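Local coordinates for GCN5-related N-acetyltransferase (Kribbella flavida, PDB 4H89), which is a putative acetyltransferase of the GCN5-related family that probably transfers an acyl group from a coenzyme A thioester to an acceptor not yet identified, at residues Q10-D13 with A14-A17; A65-A68 with D69-L73; L109-D112 with M113-A117. All coordinates share one frame; numbering follows the deposited sequence.

Interaction 1: Q10-D13 with A14-A17; sequences QVRD and AEDA
Arg12 reaches past Ala14 to Glu15 at the end of strand 10-13, with Ala14 CA set obliquely to its guanidinium. Arg12 begins with CG between the backbone N and the carbonyl carbon (chi1 60°) and then runs extended to NE, which carries the charged group along the outgoing backbone and across the Glu15 side chain, the two crossing at about a right angle. On its other flank the Ala14 methyl rests on Thr62 of the adjoining strand. The carbonyl of Asp13 is gripped twice: Arg12 NH1 donates to Asp13 O at 3.0 Å, with the oxygen nearly in the guanidinium plane, and a water donates to Asp13 O at 2.7 Å. That water also donates to Glu15 OE2, at 3.1 Å, bridging the turn. Guanidinium and carboxylate stack with an offset, their planes 24° apart; Glu15 OE2 lies over one face, toward the rim and 3.4 Å from Arg12 NH1, a salt bridge in which no N-H points at the oxygen. Arg12 NH1 forms a further salt bridge with Asp18, and the Asp13 carboxylate pairs with Arg61. The arrangement is a surface-lying connection between the first strand and first helix of a GNAT fold.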
loop_
_atom_site.group_PDB
_atom_site.type_symbol
_atom_site.label_atom_id
_atom_site.label_comp_id
_atom_site.label_asym_id
_atom_site.label_seq_id
_atom_site.Cartn_x
_atom_site.Cartn_y
_atom_site.Cartn_z
ATOM N N GLN A 10 9.484 24.597 -14.894
ATOM C CA GLN A 10 9.165 23.478 -15.775
ATOM C C GLN A 10 9.120 22.181 -15.009
ATOM O O GLN A 10 9.907 21.951 -14.119
ATOM C CB GLN A 10 10.254 23.382 -16.847
ATOM C CG GLN A 10 10.209 22.167 -17.711
ATOM C CD GLN A 10 11.181 22.205 -18.846
ATOM O OE1 GLN A 10 12.360 21.888 -18.703
ATOM N NE2 GLN A 10 10.658 22.506 -20.005
ATOM N N VAL A 11 8.164 21.332 -15.345
ATOM C CA VAL A 11 8.161 19.931 -14.946
ATOM C C VAL A 11 8.614 19.097 -16.173
ATOM O O VAL A 11 8.028 19.195 -17.253
ATOM C CB VAL A 11 6.767 19.477 -14.460
ATOM C CG1 VAL A 11 6.842 18.011 -14.057
ATOM C CG2 VAL A 11 6.297 20.340 -13.315
ATOM N N ARG A 12 9.630 18.278 -15.942
ATOM C CA ARG A 12 10.188 17.464 -17.000
ATOM C C ARG A 12 10.593 16.123 -16.403
ATOM O O ARG A 12 10.690 15.947 -15.180
ATOM C CB ARG A 12 11.430 18.108 -17.630
ATOM C CG ARG A 12 12.584 18.351 -16.668
ATOM C CD ARG A 12 13.884 18.659 -17.394
ATOM N NE ARG A 12 14.984 19.019 -16.501
ATOM C CZ ARG A 12 15.710 18.172 -15.727
ATOM N NH1 ARG A 12 15.505 16.872 -15.689
ATOM N NH2 ARG A 12 16.709 18.621 -14.947
ATOM N N ASP A 13 10.823 15.135 -17.286
ATOM C CA ASP A 13 11.304 13.861 -16.832
ATOM C C ASP A 13 12.621 14.058 -16.048
ATOM O O ASP A 13 13.490 14.838 -16.410
ATOM C CB ASP A 13 11.614 12.900 -17.985
ATOM C CG ASP A 13 10.403 12.410 -18.715
ATOM O OD1 ASP A 13 9.268 12.824 -18.466
ATOM O OD2 ASP A 13 10.645 11.574 -19.620
ATOM N N ALA A 14 12.754 13.333 -14.948
ATOM C CA ALA A 14 13.975 13.332 -14.170
ATOM C C ALA A 14 15.076 12.655 -14.987
ATOM O O ALA A 14 14.823 11.686 -15.692
ATOM C CB ALA A 14 13.761 12.599 -12.862
ATOM N N GLU A 15 16.291 13.184 -14.854
ATOM C CA GLU A 15 17.492 12.605 -15.435
ATOM C C GLU A 15 18.237 11.956 -14.296
ATOM O O GLU A 15 18.077 12.349 -13.142
ATOM C CB GLU A 15 18.344 13.715 -16.099
ATOM C CG GLU A 15 17.583 14.306 -17.316
ATOM C CD GLU A 15 18.043 15.681 -17.849
ATOM O OE1 GLU A 15 19.183 16.130 -17.575
ATOM O OE2 GLU A 15 17.234 16.329 -18.580
ATOM N N ASP A 16 19.057 10.968 -14.584
ATOM C CA ASP A 16 19.824 10.280 -13.525
ATOM C C ASP A 16 20.662 11.216 -12.679
ATOM O O ASP A 16 20.711 11.094 -11.435
ATOM C CB ASP A 16 20.706 9.229 -14.139
ATOM C CG ASP A 16 19.910 8.146 -14.795
ATOM O OD1 ASP A 16 19.197 7.408 -14.054
ATOM O OD2 ASP A 16 19.967 8.075 -16.047
ATOM N N ALA A 17 21.203 12.226 -13.337
ATOM C CA ALA A 17 21.971 13.262 -12.693
ATOM C C ALA A 17 21.198 14.154 -11.742
ATOM O O ALA A 17 21.839 14.870 -10.954
ATOM C CB ALA A 17 22.671 14.105 -13.749
HETATM O O HOH W 1 14.373 15.269 -18.966
#

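Interaction 2: A65-A68 with D69-L73; sequences AVDA and DGTVL
The carboxylate of Asp67 reaches across the end of the hairpin and lies against Thr71, the two side chains crossing at a slant. CG of Asp67 sits between its own backbone N and carbonyl carbon (chi1 73°), which turns the acid group in over the loop. There OD1 accepts the Thr71 N-H at 2.9 Å, from a donor 45° out of the carboxylate plane, and takes a weak second bond from Asp69 N. The same oxygen is 3.3 Å from Thr71 CB. The other oxygen, Asp67 OD2, is held through water: one molecule donates to it and to Asp69 OD2 and accepts from Thr71 OG1, and a second donates to Asp69 OD2 at 2.8 Å and more weakly to Asp67 OD2. These waters lie between two acid groups whose like charges would probably repel one another.

Residues 67-70 form a type I beta turn, closed by Gly70 N donating to Asp67 O at 2.9 Å. With Gly70 at a positive phi, where a CB would press on the preceding carbonyl oxygen, and Asp67 N bonded to Thr71 O at the mouth of the turn, this is a type I turn plus G1 beta bulge, joining strands 61-66 and 72-80 of the GNAT sheet.

Leu73 N to Ala65 O joins the strands at 2.7 Å, almost straight (177°). Between these bonds Val66 and Val72 form an antiparallel non-hydrogen-bonded pair; both side chains project from one face, and Val66 CG1 meets Val72 CG2 at 4.0 Å. Val72 also packs on Ala21 and Phe25 of helix 19-32. Ala65 rests on Leu109 of helix 105-119, and Leu73 CD1 lies 4.0 Å from Asp67 CB.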
loop_
_atom_site.group_PDB
_atom_site.type_symbol
_atom_site.label_atom_id
_atom_site.label_comp_id
_atom_site.label_asym_id
_atom_site.label_seq_id
_atom_site.Cartn_x
_atom_site.Cartn_y
_atom_site.Cartn_z
ATOM N N ALA A 65 10.672 19.264 -10.950
ATOM C CA ALA A 65 10.315 20.657 -11.216
ATOM C C ALA A 65 11.632 21.444 -11.091
ATOM O O ALA A 65 12.349 21.304 -10.093
ATOM C CB ALA A 65 9.370 21.145 -10.177
ATOM N N VAL A 66 11.940 22.249 -12.096
ATOM C CA VAL A 66 13.143 22.999 -12.181
ATOM C C VAL A 66 12.874 24.449 -12.462
ATOM O O VAL A 66 11.918 24.808 -13.120
ATOM C CB VAL A 66 14.084 22.447 -13.254
ATOM C CG1 VAL A 66 14.650 21.083 -12.884
ATOM C CG2 VAL A 66 13.498 22.483 -14.642
ATOM N N ASP A 67 13.746 25.299 -11.933
ATOM C CA ASP A 67 13.677 26.719 -12.237
ATOM C C ASP A 67 14.439 27.017 -13.526
ATOM O O ASP A 67 14.962 26.120 -14.173
ATOM C CB ASP A 67 14.140 27.576 -11.038
ATOM C CG ASP A 67 15.615 27.549 -10.810
ATOM O OD1 ASP A 67 16.403 26.975 -11.619
ATOM O OD2 ASP A 67 15.979 28.153 -9.748
ATOM N N ALA A 68 14.565 28.303 -13.869
ATOM C CA ALA A 68 15.155 28.660 -15.156
ATOM C C ALA A 68 16.656 28.438 -15.210
ATOM O O ALA A 68 17.218 28.440 -16.288
ATOM C CB ALA A 68 14.822 30.096 -15.521
ATOM N N ASP A 69 17.306 28.267 -14.053
ATOM C CA ASP A 69 18.719 27.902 -14.010
ATOM C C ASP A 69 18.932 26.387 -14.024
ATOM O O ASP A 69 20.059 25.930 -13.965
ATOM C CB ASP A 69 19.381 28.441 -12.747
ATOM C CG ASP A 69 19.288 29.945 -12.622
ATOM O OD1 ASP A 69 19.416 30.642 -13.660
ATOM O OD2 ASP A 69 19.119 30.428 -11.475
ATOM N N GLY A 70 17.846 25.612 -14.090
ATOM C CA GLY A 70 17.908 24.161 -14.002
ATOM C C GLY A 70 17.963 23.612 -12.574
ATOM O O GLY A 70 18.154 22.394 -12.394
ATOM N N THR A 71 17.827 24.478 -11.550
ATOM C CA THR A 71 17.833 24.004 -10.165
ATOM C C THR A 71 16.563 23.221 -9.828
ATOM O O THR A 71 15.493 23.682 -10.078
ATOM C CB THR A 71 17.901 25.193 -9.215
ATOM O OG1 THR A 71 19.049 25.988 -9.543
ATOM C CG2 THR A 71 18.020 24.773 -7.769
ATOM N N VAL A 72 16.741 22.029 -9.289
ATOM C CA VAL A 72 15.640 21.169 -8.928
ATOM C C VAL A 72 14.960 21.718 -7.677
ATOM O O VAL A 72 15.603 21.870 -6.629
ATOM C CB VAL A 72 16.124 19.734 -8.700
ATOM C CG1 VAL A 72 15.013 18.848 -8.182
ATOM C CG2 VAL A 72 16.698 19.179 -9.987
ATOM N N LEU A 73 13.642 21.932 -7.772
ATOM C CA LEU A 73 12.810 22.482 -6.697
ATOM C C LEU A 73 11.895 21.428 -6.066
ATOM O O LEU A 73 11.307 21.656 -5.040
ATOM C CB LEU A 73 11.927 23.573 -7.271
ATOM C CG LEU A 73 12.661 24.695 -8.004
ATOM C CD1 LEU A 73 11.638 25.683 -8.556
ATOM C CD2 LEU A 73 13.632 25.401 -7.080
HETATM O O HOH W 2 18.666 28.422 -9.299
HETATM O O HOH W 3 16.424 30.852 -11.117
#

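Interaction 3: L109-D112 with M113-A117; sequences LCQD and MIDWA
Gln111 and Asp115, one turn apart on helix 105-119, are joined by a side-chain hydrogen bond from Gln111 NE2 to Asp115 OD1 at 2.9 Å. The donor approaches from above the carboxylate plane, 36° out of it, while the oxygen stays in the plane of the amide. The bend at the second torsion of Gln111 (chi2 63°) folds the amide along the helix toward Asp115. An alanine in place of Gln111 would remove this donor and is likely to leave the Asp115 carboxylate without the bond and freer to turn.

Backbone bonds follow the i to i+4 pattern, among them Ile114 N to Cys110 O and Trp116 N to Asp112 O, each 2.9 Å. They belong to the crossover helix of a beta-alpha-beta unit, between strands 89-96 and 124-131 of the GNAT fold.

Apolar contact is lighter: Cys110 SG lies 4.1 Å from Ile114 CD1. Ile114 CG1 also packs against the backbone carbonyl of Cys110. The selenomethionine Met113 and Trp116 both touch Met78 of strand 72-80. Among the charged groups, Asp112 OD2 forms a salt bridge with Arg61, tying the helix to strand 61-66.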
loop_
_atom_site.group_PDB
_atom_site.type_symbol
_atom_site.label_atom_id
_atom_site.label_comp_id
_atom_site.label_asym_id
_atom_site.label_seq_id
_atom_site.Cartn_x
_atom_site.Cartn_y
_atom_site.Cartn_z
ATOM N N LEU A 109 3.658 19.896 -10.227
ATOM C CA LEU A 109 4.006 18.470 -10.277
ATOM C C LEU A 109 2.748 17.617 -10.354
ATOM O O LEU A 109 2.728 16.634 -11.106
ATOM C CB LEU A 109 4.855 18.097 -9.061
ATOM C CG LEU A 109 6.282 18.582 -8.992
ATOM C CD1 LEU A 109 6.806 18.384 -7.572
ATOM C CD2 LEU A 109 7.120 17.828 -9.998
ATOM N N CYS A 110 1.741 17.929 -9.559
ATOM C CA CYS A 110 0.550 17.092 -9.558
ATOM C C CYS A 110 -0.265 17.263 -10.827
ATOM O O CYS A 110 -0.792 16.279 -11.333
ATOM C CB CYS A 110 -0.292 17.384 -8.321
ATOM S SG CYS A 110 -1.643 16.193 -8.071
ATOM N N GLN A 111 -0.398 18.475 -11.332
ATOM C CA GLN A 111 -1.101 18.643 -12.596
ATOM C C GLN A 111 -0.411 17.871 -13.718
ATOM O O GLN A 111 -1.049 17.233 -14.543
ATOM C CB GLN A 111 -1.230 20.109 -12.971
ATOM C CG GLN A 111 -2.062 20.333 -14.229
ATOM C CD GLN A 111 -3.502 19.865 -14.046
ATOM O OE1 GLN A 111 -4.146 20.292 -13.117
ATOM N NE2 GLN A 111 -3.944 18.897 -14.837
ATOM N N ASP A 112 0.908 17.955 -13.762
ATOM C CA ASP A 112 1.674 17.213 -14.753
ATOM C C ASP A 112 1.422 15.701 -14.603
ATOM O O ASP A 112 1.280 14.983 -15.590
ATOM C CB ASP A 112 3.172 17.530 -14.643
ATOM C CG ASP A 112 3.982 16.709 -15.610
ATOM O OD1 ASP A 112 4.105 17.104 -16.798
ATOM O OD2 ASP A 112 4.455 15.659 -15.152
HETATM N N MSE A 113 1.368 15.224 -13.367
HETATM C CA MSE A 113 1.086 13.814 -13.100
HETATM C C MSE A 113 -0.329 13.422 -13.575
HETATM O O MSE A 113 -0.497 12.352 -14.193
HETATM C CB MSE A 113 1.294 13.558 -11.595
HETATM C CG MSE A 113 1.062 12.120 -11.147
HETATM SE SE MSE A 113 -0.756 11.706 -10.751
HETATM C CE MSE A 113 -0.645 9.933 -11.208
ATOM N N ILE A 114 -1.305 14.275 -13.347
ATOM C CA ILE A 114 -2.670 13.992 -13.791
ATOM C C ILE A 114 -2.704 13.934 -15.306
ATOM O O ILE A 114 -3.354 13.036 -15.876
ATOM C CB ILE A 114 -3.630 15.121 -13.290
ATOM C CG1 ILE A 114 -3.834 15.014 -11.788
ATOM C CG2 ILE A 114 -4.982 15.082 -14.022
ATOM C CD1 ILE A 114 -4.436 16.238 -11.113
ATOM N N ASP A 115 -2.021 14.852 -15.967
ATOM C CA ASP A 115 -1.977 14.864 -17.442
ATOM C C ASP A 115 -1.314 13.590 -17.970
ATOM O O ASP A 115 -1.813 12.938 -18.924
ATOM C CB ASP A 115 -1.265 16.093 -17.986
ATOM C CG ASP A 115 -1.964 17.413 -17.651
ATOM O OD1 ASP A 115 -3.099 17.401 -17.159
ATOM O OD2 ASP A 115 -1.314 18.448 -17.855
ATOM N N TRP A 116 -0.235 13.177 -17.326
ATOM C CA TRP A 116 0.445 11.942 -17.690
ATOM C C TRP A 116 -0.474 10.747 -17.521
ATOM O O TRP A 116 -0.558 9.900 -18.405
ATOM C CB TRP A 116 1.715 11.782 -16.820
ATOM C CG TRP A 116 2.354 10.421 -16.876
ATOM C CD1 TRP A 116 3.255 9.992 -17.808
ATOM C CD2 TRP A 116 2.125 9.330 -15.991
ATOM N NE1 TRP A 116 3.616 8.693 -17.545
ATOM C CE2 TRP A 116 2.920 8.245 -16.457
ATOM C CE3 TRP A 116 1.337 9.143 -14.858
ATOM C CZ2 TRP A 116 2.991 7.019 -15.783
ATOM C CZ3 TRP A 116 1.356 7.897 -14.203
ATOM C CH2 TRP A 116 2.188 6.859 -14.670
ATOM N N ALA A 117 -1.149 10.654 -16.396
ATOM C CA ALA A 117 -1.966 9.470 -16.118
ATOM C C ALA A 117 -3.066 9.385 -17.145
ATOM O O ALA A 117 -3.455 8.287 -17.570
ATOM C CB ALA A 117 -2.523 9.540 -14.704
#

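From the N terminus, interaction 1 comes first, turning the chain from edge strand 10-13 toward helix 19-32; interaction 2 closes the hairpin between strands 61-66 and 72-80; interaction 3 runs along helix 105-119. The three are in series, and none nests within or crosses another. Interactions 1 and 2 meet in the sheet, where Gln10 O lies 2.9 Å from Val66 N in a probable hydrogen bond between neighbouring strands. Helix 105-119 packs on strands 10-13 and 61-66 through Val11, which touches Leu109 and Asp112, and through Ala65. Arg61, at the start of strand 61-66, is a charged partner shared by interactions 1 and 3.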